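Local coordinates for HAD superfamily hydrolase (Brucella suis biovar 1, PDB 6NQ4), which probably acts as a phosphatase of the haloacid dehalogenase superfamily and binds a sodium ion in this crystal form, at residues L91-P94 / E95-D99. Sequence-based numbering, arbitrary orientation.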
loop_
_atom_site.group_PDB
_atom_site.type_symbol
_atom_site.label_atom_id
_atom_site.label_comp_id
_atom_site.label_asym_id
_atom_site.label_seq_id
_atom_site.Cartn_x
_atom_site.Cartn_y
_atom_site.Cartn_z
ATOM N N LEU A 91 -3.506 -9.604 14.739
ATOM C CA LEU A 91 -2.872 -8.518 15.479
ATOM C C LEU A 91 -3.843 -7.770 16.390
ATOM O O LEU A 91 -3.439 -6.801 17.031
ATOM C CB LEU A 91 -2.212 -7.546 14.490
ATOM C CG LEU A 91 -1.043 -8.133 13.709
ATOM C CD1 LEU A 91 -0.534 -7.171 12.642
ATOM C CD2 LEU A 91 0.073 -8.523 14.697
ATOM N N GLY A 92 -5.107 -8.186 16.470
ATOM C CA GLY A 92 -6.050 -7.580 17.396
ATOM C C GLY A 92 -6.911 -6.457 16.857
ATOM O O GLY A 92 -7.587 -5.789 17.648
ATOM N N VAL A 93 -6.926 -6.230 15.549
ATOM C CA VAL A 93 -7.818 -5.229 14.965
ATOM C C VAL A 93 -9.225 -5.807 14.833
ATOM O O VAL A 93 -9.431 -6.783 14.092
ATOM C CB VAL A 93 -7.300 -4.764 13.598
ATOM C CG1 VAL A 93 -8.202 -3.647 13.036
ATOM C CG2 VAL A 93 -5.835 -4.341 13.696
ATOM N N PRO A 94 -10.217 -5.227 15.506
ATOM C CA PRO A 94 -11.590 -5.729 15.401
ATOM C C PRO A 94 -12.213 -5.315 14.081
ATOM O O PRO A 94 -11.902 -4.259 13.520
ATOM C CB PRO A 94 -12.300 -5.032 16.566
ATOM C CG PRO A 94 -11.592 -3.731 16.691
ATOM C CD PRO A 94 -10.124 -4.043 16.378
ATOM N N GLU A 95 -13.101 -6.173 13.571
ATOM C CA GLU A 95 -13.692 -5.876 12.271
ATOM C C GLU A 95 -14.588 -4.643 12.315
ATOM O O GLU A 95 -14.784 -4.005 11.273
ATOM C CB GLU A 95 -14.329 -7.116 11.609
ATOM C CG GLU A 95 -15.374 -7.862 12.428
ATOM C CD GLU A 95 -15.602 -9.323 11.981
ATOM O OE1 GLU A 95 -16.678 -9.614 11.402
ATOM O OE2 GLU A 95 -14.713 -10.182 12.234
ATOM N N ASN A 96 -15.087 -4.252 13.502
ATOM C CA ASN A 96 -15.914 -3.050 13.594
ATOM C C ASN A 96 -15.117 -1.748 13.472
ATOM O O ASN A 96 -15.716 -0.670 13.567
ATOM C CB ASN A 96 -16.832 -3.065 14.833
ATOM C CG ASN A 96 -16.071 -2.946 16.152
ATOM O OD1 ASN A 96 -14.871 -2.695 16.180
ATOM N ND2 ASN A 96 -16.793 -3.128 17.264
ATOM N N ALA A 97 -13.798 -1.808 13.263
ATOM C CA ALA A 97 -12.998 -0.602 13.066
ATOM C C ALA A 97 -12.925 -0.152 11.613
ATOM O O ALA A 97 -12.370 0.916 11.335
ATOM C CB ALA A 97 -11.574 -0.797 13.601
ATOM N N TYR A 98 -13.449 -0.934 10.677
ATOM C CA TYR A 98 -13.358 -0.567 9.274
ATOM C C TYR A 98 -14.525 -1.194 8.529
ATOM O O TYR A 98 -15.163 -2.138 9.012
ATOM C CB TYR A 98 -11.995 -1.005 8.681
ATOM C CG TYR A 98 -11.737 -2.498 8.813
ATOM C CD1 TYR A 98 -11.163 -3.023 9.966
ATOM C CD2 TYR A 98 -12.090 -3.382 7.795
ATOM C CE1 TYR A 98 -10.949 -4.394 10.100
ATOM C CE2 TYR A 98 -11.887 -4.737 7.920
ATOM C CZ TYR A 98 -11.321 -5.250 9.070
ATOM O OH TYR A 98 -11.113 -6.614 9.172
ATOM N N ASP A 99 -14.800 -0.663 7.340
ATOM C CA ASP A 99 -15.815 -1.235 6.468
ATOM C C ASP A 99 -15.234 -2.170 5.423
ATOM O O ASP A 99 -15.811 -3.235 5.170
ATOM C CB ASP A 99 -16.597 -0.116 5.774
ATOM C CG ASP A 99 -17.475 0.647 6.740
ATOM O OD1 ASP A 99 -18.645 0.236 6.907
ATOM O OD2 ASP A 99 -16.986 1.626 7.355
HETATM O O HOH W 1 -9.632 -7.378 11.262
#
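The ring of Y98 meets V93 at its edge, where CE1 lies 4.1 Å from V93 CG1, near the ring plane. The side chains of V93 and Y98 cross at about a right angle. One face of the ring carries the backbone O of E95, 3.9 Å above the plane and over its centre. P94 O approaches the same CE1 obliquely. A water sits in the ring plane, beside the hydroxyl on the CE1 side. It donates to V93 O at 2.9 Å and lies 2.7 Å from Y98 OH, so it ties the phenol to the start of the turn. V93 has CG1 anti to its backbone N (chi1 -176°), which carries this methyl to the tyrosine edge.

The P94 ring packs on A97 and N96. Its CG lies 4.3 Å from A97 CB. N96 OD1 rests against P94 CB and CG, 3.5 Å from the latter. The same OD1 accepts a hydrogen bond from Q62 NE2 of helix 55-66, which probably helps to fix the amide. A97 N bonds P94 O at 3.1 Å, nearly straight (162°), closing the 3-10 turn. Around this turn, Y98 also packs on V85 and M88 of helix 81-90 and on I71 and L73 of strand 70-75.

G92 ends helix 81-90 in a Schellman motif with positive phi. The short 3-10 turn 95-97 then leads into strand 100-103, one of the two outermost strands of the six-stranded parallel sheet. This is a helix-to-strand connection of the Rossmann-like core of HAD hydrolases.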